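Local coordinates for protein polyphosphate kinase (Porphyromonas gingivalis, PDB 2O8R) that probably catalyses the reversible transfer of the terminal phosphate of ATP to form long-chain polyphosphate, with magnesium as cofactor, at residues A[522-527]-A[553-558]; A[536-541]-A[564-569]; A[541-546]-A[599-604]. The protein carries 3 engineered substitutions. All blocks are in the same frame, centred on the assembly; numbering follows the deposited sequence.

Interaction 1 (A[522-527]-A[553-558])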
# COMPACT_ATOMS: atom_id res chain seq x y z
N ASN A 522 -11.56 35.44 -27.17
CA ASN A 522 -12.05 35.51 -28.54
C ASN A 522 -13.35 34.76 -28.75
O ASN A 522 -14.31 35.32 -29.29
CB ASN A 522 -10.99 34.98 -29.51
CG ASN A 522 -9.68 35.73 -29.38
OD1 ASN A 522 -9.65 36.88 -28.94
ND2 ASN A 522 -8.59 35.06 -29.74
N LEU A 523 -13.38 33.50 -28.32
CA LEU A 523 -14.57 32.65 -28.39
C LEU A 523 -15.81 33.28 -27.73
O LEU A 523 -16.90 33.25 -28.31
CB LEU A 523 -14.28 31.28 -27.77
CG LEU A 523 -13.34 30.32 -28.48
CD1 LEU A 523 -12.69 29.34 -27.50
CD2 LEU A 523 -14.05 29.55 -29.59
N ILE A 524 -15.65 33.83 -26.52
CA ILE A 524 -16.77 34.47 -25.83
C ILE A 524 -17.21 35.73 -26.55
O ILE A 524 -18.40 35.97 -26.73
CB ILE A 524 -16.43 34.83 -24.37
CG1 ILE A 524 -16.18 33.57 -23.55
CG2 ILE A 524 -17.57 35.64 -23.76
CD1 ILE A 524 -15.61 33.82 -22.16
N GLU A 525 -16.22 36.53 -26.96
CA GLU A 525 -16.46 37.76 -27.69
C GLU A 525 -17.24 37.50 -28.97
O GLU A 525 -18.19 38.23 -29.27
CB GLU A 525 -15.15 38.46 -28.02
CG GLU A 525 -14.57 39.30 -26.91
CD GLU A 525 -15.53 40.34 -26.37
OE1 GLU A 525 -16.48 40.76 -27.07
OE2 GLU A 525 -15.31 40.77 -25.22
N ARG A 526 -16.85 36.46 -29.70
CA ARG A 526 -17.52 36.12 -30.95
C ARG A 526 -19.02 35.91 -30.78
O ARG A 526 -19.81 36.26 -31.66
CB ARG A 526 -16.88 34.89 -31.58
CG ARG A 526 -17.58 34.44 -32.85
CD ARG A 526 -16.73 33.50 -33.63
NE ARG A 526 -16.55 32.24 -32.93
CZ ARG A 526 -16.01 31.16 -33.47
NH1 ARG A 526 -15.62 31.18 -34.74
NH2 ARG A 526 -15.89 30.06 -32.75
N GLU A 527 -19.41 35.35 -29.63
CA GLU A 527 -20.83 35.16 -29.31
C GLU A 527 -21.48 36.50 -29.06
O GLU A 527 -22.63 36.71 -29.46
CB GLU A 527 -21.04 34.25 -28.10
CG GLU A 527 -20.44 32.87 -28.21
CD GLU A 527 -21.15 31.98 -29.21
OE1 GLU A 527 -22.41 31.98 -29.21
OE2 GLU A 527 -20.45 31.28 -29.98
N THR A 553 -16.32 38.00 -15.20
CA THR A 553 -16.75 39.33 -15.63
C THR A 553 -17.13 39.33 -17.12
O THR A 553 -18.14 39.93 -17.51
CB THR A 553 -15.70 40.42 -15.33
OG1 THR A 553 -15.28 40.32 -13.96
CG2 THR A 553 -16.27 41.78 -15.55
N GLN A 554 -16.34 38.64 -17.93
CA GLN A 554 -16.66 38.46 -19.35
C GLN A 554 -18.01 37.75 -19.52
O GLN A 554 -18.80 38.11 -20.40
CB GLN A 554 -15.55 37.66 -20.04
CG GLN A 554 -14.16 38.19 -19.69
CD GLN A 554 -13.04 37.53 -20.47
OE1 GLN A 554 -13.27 36.82 -21.44
NE2 GLN A 554 -11.81 37.77 -20.03
N LEU A 555 -18.27 36.77 -18.67
CA LEU A 555 -19.51 36.02 -18.75
C LEU A 555 -20.69 36.92 -18.44
O LEU A 555 -21.69 36.90 -19.15
CB LEU A 555 -19.48 34.82 -17.80
CG LEU A 555 -18.44 33.75 -18.12
CD1 LEU A 555 -18.36 32.74 -16.98
CD2 LEU A 555 -18.74 33.05 -19.45
N TYR A 556 -20.54 37.72 -17.38
CA TYR A 556 -21.53 38.72 -17.00
C TYR A 556 -21.80 39.69 -18.14
O TYR A 556 -22.96 40.03 -18.43
CB TYR A 556 -21.04 39.52 -15.80
CG TYR A 556 -21.17 38.85 -14.46
CD1 TYR A 556 -22.31 38.14 -14.11
CD2 TYR A 556 -20.14 38.95 -13.51
CE1 TYR A 556 -22.43 37.54 -12.86
CE2 TYR A 556 -20.26 38.37 -12.26
CZ TYR A 556 -21.40 37.66 -11.95
OH TYR A 556 -21.50 37.08 -10.72
N ARG A 557 -20.73 40.15 -18.79
CA ARG A 557 -20.87 41.01 -19.95
C ARG A 557 -21.55 40.31 -21.12
O ARG A 557 -22.31 40.93 -21.86
CB ARG A 557 -19.53 41.59 -20.39
CG ARG A 557 -18.92 42.62 -19.45
CD ARG A 557 -17.51 42.99 -19.89
NE ARG A 557 -17.37 42.86 -21.34
CZ ARG A 557 -16.49 42.08 -21.97
NH1 ARG A 557 -15.60 41.36 -21.28
NH2 ARG A 557 -16.48 42.03 -23.29
N ALA A 558 -21.28 39.01 -21.30
CA ALA A 558 -21.93 38.25 -22.35
C ALA A 558 -23.42 38.15 -22.06
O ALA A 558 -24.24 38.35 -22.95
CB ALA A 558 -21.32 36.87 -22.48

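Interaction 2 (A[536-541]-A[564-569])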
# COMPACT_ATOMS: atom_id res chain seq x y z
N ARG A 536 -28.27 34.15 -32.86
CA ARG A 536 -28.34 33.52 -31.54
C ARG A 536 -26.96 33.48 -30.88
O ARG A 536 -25.96 33.23 -31.56
CB ARG A 536 -28.93 32.11 -31.64
CG ARG A 536 -29.09 31.43 -30.30
CD ARG A 536 -30.21 30.42 -30.27
NE ARG A 536 -30.38 29.86 -28.93
CZ ARG A 536 -29.71 28.81 -28.45
NH1 ARG A 536 -28.81 28.18 -29.21
NH2 ARG A 536 -29.93 28.37 -27.21
N GLY A 537 -26.91 33.75 -29.58
CA GLY A 537 -25.67 33.70 -28.81
C GLY A 537 -25.77 32.72 -27.66
O GLY A 537 -26.45 32.98 -26.66
N TYR A 538 -25.10 31.58 -27.79
CA TYR A 538 -25.22 30.52 -26.79
C TYR A 538 -23.88 29.92 -26.37
O TYR A 538 -22.95 29.80 -27.19
CB TYR A 538 -26.17 29.43 -27.29
CG TYR A 538 -26.43 28.37 -26.26
CD1 TYR A 538 -27.17 28.66 -25.11
CD2 TYR A 538 -25.94 27.07 -26.43
CE1 TYR A 538 -27.42 27.70 -24.16
CE2 TYR A 538 -26.18 26.10 -25.48
CZ TYR A 538 -26.92 26.42 -24.34
OH TYR A 538 -27.17 25.45 -23.41
N MSE A 539 -23.79 29.53 -25.09
CA MSE A 539 -22.61 28.86 -24.55
C MSE A 539 -23.04 27.75 -23.62
O MSE A 539 -23.96 27.93 -22.82
CB MSE A 539 -21.72 29.82 -23.78
CG MSE A 539 -21.01 30.81 -24.66
SE MSE A 539 -19.70 31.91 -23.76
CE MSE A 539 -20.83 33.18 -22.88
N LEU A 540 -22.37 26.61 -23.73
CA LEU A 540 -22.60 25.51 -22.82
C LEU A 540 -21.26 25.14 -22.22
O LEU A 540 -20.37 24.68 -22.92
CB LEU A 540 -23.24 24.33 -23.55
CG LEU A 540 -23.75 23.09 -22.79
CD1 LEU A 540 -24.13 23.35 -21.34
CD2 LEU A 540 -24.92 22.49 -23.53
N LEU A 541 -21.13 25.38 -20.91
CA LEU A 541 -19.84 25.28 -20.24
C LEU A 541 -19.91 24.38 -19.00
O LEU A 541 -20.69 24.64 -18.08
CB LEU A 541 -19.40 26.67 -19.82
CG LEU A 541 -19.15 27.79 -20.82
CD1 LEU A 541 -18.88 29.03 -20.00
CD2 LEU A 541 -17.97 27.46 -21.72
N GLU A 564 -26.89 33.93 -24.06
CA GLU A 564 -27.42 32.94 -23.11
C GLU A 564 -26.36 31.91 -22.69
O GLU A 564 -25.62 31.37 -23.52
CB GLU A 564 -28.57 32.17 -23.74
CG GLU A 564 -29.85 32.94 -23.87
CD GLU A 564 -31.03 32.01 -24.14
OE1 GLU A 564 -30.80 30.80 -24.41
OE2 GLU A 564 -32.18 32.49 -24.07
N ILE A 565 -26.29 31.64 -21.39
CA ILE A 565 -25.26 30.76 -20.84
C ILE A 565 -25.78 29.65 -19.91
O ILE A 565 -26.45 29.92 -18.90
CB ILE A 565 -24.15 31.57 -20.11
CG1 ILE A 565 -23.77 32.84 -20.89
CG2 ILE A 565 -22.93 30.70 -19.86
CD1 ILE A 565 -22.82 33.76 -20.16
N ASP A 566 -25.46 28.40 -20.25
CA ASP A 566 -25.63 27.28 -19.34
C ASP A 566 -24.30 26.85 -18.73
O ASP A 566 -23.39 26.41 -19.44
CB ASP A 566 -26.25 26.09 -20.05
CG ASP A 566 -27.74 26.03 -19.88
OD1 ASP A 566 -28.23 26.09 -18.73
OD2 ASP A 566 -28.44 25.89 -20.90
N LEU A 567 -24.19 26.99 -17.41
CA LEU A 567 -23.03 26.54 -16.66
C LEU A 567 -23.39 25.28 -15.92
O LEU A 567 -24.38 25.24 -15.21
CB LEU A 567 -22.61 27.58 -15.63
CG LEU A 567 -21.89 28.83 -16.15
CD1 LEU A 567 -21.75 29.84 -15.04
CD2 LEU A 567 -20.53 28.46 -16.70
N ILE A 568 -22.57 24.24 -16.09
CA ILE A 568 -22.68 23.03 -15.27
C ILE A 568 -21.40 22.93 -14.43
O ILE A 568 -20.35 22.47 -14.90
CB ILE A 568 -22.91 21.79 -16.15
CG1 ILE A 568 -24.15 21.98 -17.03
CG2 ILE A 568 -23.08 20.55 -15.30
CD1 ILE A 568 -24.43 20.82 -17.98
N VAL A 569 -21.49 23.42 -13.19
CA VAL A 569 -20.34 23.49 -12.27
C VAL A 569 -20.63 22.78 -10.96
O VAL A 569 -21.53 23.19 -10.23
CB VAL A 569 -19.99 24.93 -11.95
CG1 VAL A 569 -18.85 24.98 -10.93
CG2 VAL A 569 -19.59 25.65 -13.20

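Interaction 3 (A[541-546]-A[599-604]). With SO4 (sulfate ion), chain F.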
# COMPACT_ATOMS: atom_id res chain seq x y z
N LEU A 541 -21.13 25.38 -20.91
CA LEU A 541 -19.84 25.28 -20.24
C LEU A 541 -19.91 24.38 -19.00
O LEU A 541 -20.69 24.64 -18.08
CB LEU A 541 -19.40 26.67 -19.82
CG LEU A 541 -19.15 27.79 -20.82
CD1 LEU A 541 -18.88 29.03 -20.00
CD2 LEU A 541 -17.97 27.46 -21.72
N LYS A 542 -19.09 23.33 -18.97
CA LYS A 542 -19.07 22.41 -17.83
C LYS A 542 -17.68 22.31 -17.23
O LYS A 542 -16.72 22.01 -17.93
CB LYS A 542 -19.52 21.03 -18.26
CG LYS A 542 -19.38 19.98 -17.17
CD LYS A 542 -19.78 18.60 -17.69
CE LYS A 542 -19.62 17.57 -16.63
NZ LYS A 542 -20.75 17.72 -15.72
N MSE A 543 -17.59 22.55 -15.92
CA MSE A 543 -16.34 22.39 -15.22
C MSE A 543 -16.50 22.12 -13.72
O MSE A 543 -17.60 22.18 -13.17
CB MSE A 543 -15.48 23.60 -15.43
CG MSE A 543 -16.05 24.86 -14.85
SE MSE A 543 -15.35 26.40 -15.81
CE MSE A 543 -14.07 25.47 -17.00
N ASN A 544 -15.39 21.80 -13.07
CA ASN A 544 -15.41 21.49 -11.65
C ASN A 544 -15.49 22.78 -10.88
O ASN A 544 -16.13 22.85 -9.83
CB ASN A 544 -14.17 20.68 -11.24
CG ASN A 544 -14.16 19.27 -11.82
OD1 ASN A 544 -13.42 18.99 -12.76
ND2 ASN A 544 -14.97 18.39 -11.26
N GLY A 545 -14.86 23.82 -11.40
CA GLY A 545 -14.82 25.10 -10.71
C GLY A 545 -14.77 26.33 -11.59
O GLY A 545 -14.09 26.33 -12.62
N LEU A 546 -15.49 27.36 -11.16
CA LEU A 546 -15.45 28.69 -11.76
C LEU A 546 -15.25 29.74 -10.67
O LEU A 546 -16.09 29.93 -9.78
CB LEU A 546 -16.72 28.97 -12.56
CG LEU A 546 -16.79 30.35 -13.19
CD1 LEU A 546 -15.60 30.56 -14.09
CD2 LEU A 546 -18.09 30.53 -13.95
N ARG A 599 -14.33 18.62 -18.06
CA ARG A 599 -14.31 20.05 -18.35
C ARG A 599 -14.49 20.22 -19.85
O ARG A 599 -13.63 19.83 -20.64
CB ARG A 599 -13.00 20.68 -17.88
CG ARG A 599 -12.69 20.40 -16.42
CD ARG A 599 -11.22 20.29 -16.21
NE ARG A 599 -10.90 20.33 -14.79
CZ ARG A 599 -10.19 19.41 -14.15
NH1 ARG A 599 -9.69 18.37 -14.81
NH2 ARG A 599 -9.96 19.54 -12.85
N ILE A 600 -15.63 20.79 -20.24
CA ILE A 600 -16.03 20.85 -21.65
C ILE A 600 -16.62 22.22 -21.99
O ILE A 600 -17.40 22.77 -21.22
CB ILE A 600 -17.06 19.75 -21.97
CG1 ILE A 600 -16.40 18.37 -21.93
CG2 ILE A 600 -17.71 20.01 -23.34
CD1 ILE A 600 -17.36 17.19 -22.17
N TRP A 601 -16.25 22.76 -23.15
CA TRP A 601 -16.77 24.06 -23.58
C TRP A 601 -17.43 23.97 -24.95
O TRP A 601 -16.84 23.44 -25.89
CB TRP A 601 -15.69 25.15 -23.62
CG TRP A 601 -14.63 25.13 -22.54
CD1 TRP A 601 -14.78 24.75 -21.23
CD2 TRP A 601 -13.26 25.55 -22.68
NE1 TRP A 601 -13.59 24.90 -20.56
CE2 TRP A 601 -12.64 25.38 -21.42
CE3 TRP A 601 -12.51 26.05 -23.75
CZ2 TRP A 601 -11.30 25.68 -21.21
CZ3 TRP A 601 -11.16 26.35 -23.53
CH2 TRP A 601 -10.58 26.17 -22.27
N CYS A 602 -18.65 24.49 -25.05
CA CYS A 602 -19.38 24.56 -26.31
C CYS A 602 -19.78 25.98 -26.62
O CYS A 602 -20.52 26.61 -25.87
CB CYS A 602 -20.65 23.72 -26.24
SG CYS A 602 -20.30 22.06 -25.78
N PHE A 603 -19.29 26.48 -27.74
CA PHE A 603 -19.70 27.79 -28.23
C PHE A 603 -20.55 27.64 -29.48
O PHE A 603 -20.11 27.03 -30.47
CB PHE A 603 -18.48 28.66 -28.50
CG PHE A 603 -17.59 28.87 -27.30
CD1 PHE A 603 -17.70 30.03 -26.54
CD2 PHE A 603 -16.63 27.93 -26.94
CE1 PHE A 603 -16.88 30.24 -25.44
CE2 PHE A 603 -15.81 28.14 -25.84
CZ PHE A 603 -15.93 29.30 -25.09
N HIS A 604 -21.77 28.18 -29.44
CA HIS A 604 -22.73 28.03 -30.54
C HIS A 604 -22.24 28.54 -31.90
O HIS A 604 -22.42 27.86 -32.92
CB HIS A 604 -24.05 28.70 -30.20
CG HIS A 604 -25.13 28.43 -31.21
ND1 HIS A 604 -25.35 27.18 -31.74
CD2 HIS A 604 -26.05 29.25 -31.76
CE1 HIS A 604 -26.36 27.24 -32.59
NE2 HIS A 604 -26.81 28.49 -32.62
S SO4 F . -7.67 17.29 -11.15
O1 SO4 F . -8.63 16.29 -10.69
O2 SO4 F . -7.71 18.45 -10.25
O3 SO4 F . -6.33 16.70 -11.15
O4 SO4 F . -7.96 17.64 -12.54

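Interaction 1 (A[522-527]-A[553-558])
Gln554 is the first residue of 553-558 to meet the other helix: its OE1 lies 3.9 Å from Ile524 CD1, the two side chains crossing at about a right angle. The same oxygen makes a weak hydrogen bond to Thr521, one turn back on the partner helix. At Leu555 the CB points away from 522-527, yet CD2 swings back to within 4.2 Å of Ile524 CD1. Arg557 supplies the polar link, a salt bridge in which NH2 donates to Glu525 OE2 at 2.6 Å with an N-H...O angle of 148°. OE2 accepts through its syn lone pair and lies practically in the guanidinium plane, and the two flat groups are nearly coplanar. Only this one bond forms: Glu525 OE1 stays 4.0 Å from Arg557 NH2, and Arg557 NH1 is just as far from Glu525 OE2. The CB of Glu525 points neither at the second helix nor away; a bend at chi2 (-55°) carries the carboxylate across. Ala558 closes the row, its CB 4.1 Å from Ile524 CG2, the branch other than the CG1-CD1 arm. The helix axes, 12° apart in direction, approach to 10.1 Å. Met539 of the adjoining strand touches Ile524, Leu555 and Ala558 from the sheet side, which places helices 516-532 and 549-560 side by side on one face of the mixed sheet, the layered alpha/beta build of a phospholipase D-like domain.

Interaction 2 (A[536-541]-A[564-569])
Tyr538 and Asp566 meet diagonally across two parallel neighbouring strands, the first and last elements of a beta-alpha-beta unit whose helix is 549-560. With CG anti to the backbone N (chi1 -175°), the Tyr538 ring leans over strand 564-569, and its OH donates to Asp566 OD2 at 2.8 Å. That oxygen sits near the ring plane, at the edge, and accepts through its anti lone pair; ring and carboxylate planes are 80° apart. Asp566 OD2 also forms a salt bridge with Arg586 on the next strand, so one buried carboxylate oxygen has two partners. On the same face Leu540 CD1 packs against Asp566 CB at 3.7 Å, and Leu650 of helix 636-651 touches both residues.

The face toward helix 549-560 is apolar. Selenomethionine Met539 and Ile565 run alongside each other in the same direction, with CE of the first bent at chi3 onto CD1 of the second. Leu541 and Leu567 repeat this alignment, CD1 to CD2 at 3.7 Å. Five backbone hydrogen bonds fix the register, in which Tyr538 is paired with Glu564 and Leu541 with Leu567; the last of them runs from Ile568 N to Leu541 O, 2.8 Å long with an N-H...O angle of 171°.

Interaction 3 (A[541-546]-A[599-604])
Leu541 and Lys542 pair with Trp601 and Ile600 in a short antiparallel ladder, well inside the mixed sheet and buried throughout. Lys542 and Ile600 form its hydrogen-bonded pair: Lys542 N reaches Ile600 O at 2.9 Å and 176°, and Ile600 N returns to Lys542 O at 2.8 Å. Leu541 and Trp601 make the non-hydrogen-bonded pair, with Leu541 CD2 against Trp601 CB at 3.8 Å and also near Phe603. Selenomethionine Met543 has CG between its backbone N and carbonyl carbon (chi1 64°), and its bent chain brings CE to 3.6 Å from Trp601 NE1.

In this phospholipase D-like domain the ladder leads from its packed core to the predicted ATP site, marked by Arg570 and His597. Lys542 heads away from Ile600, and its NZ binds Gln649 and Glu596. The Arg599 guanidinium takes sulfate O4 at its edge, near the plane, with NH1 at 2.9 Å and NH2 at 2.8 Å. His597 binds the same sulfate, an ion probably from the crystallisation liquor that may occupy a phosphate position. Behind this grip, Arg599 NE is held by Asp617, whose OD1 also accepts the backbone N of Asn544.

Strand 538-543 is common to interactions 2 and 3, which share Leu541 and have centres about 8 Å apart. Its backbone bonds, Leu540 O to Cys602 N at 2.7 Å and Met543 N to Ile568 O at 2.9 Å, join both ladders into one sheet. Interaction 1 lies on that sheet, its centre about 11 Å from that of interaction 2; Glu527 OE1 ties it to Tyr538 N (3.1 Å). Only interaction 3 touches the sulfate, and it lies nearest the predicted ATP-binding residues: the side chains of Asn544 and Arg599 come within about 3 Å of those of Arg570 and His597, respectively. Ile568 of interaction 2 stays about 7 Å from Arg570, side chain to side chain, and interaction 1 is remote.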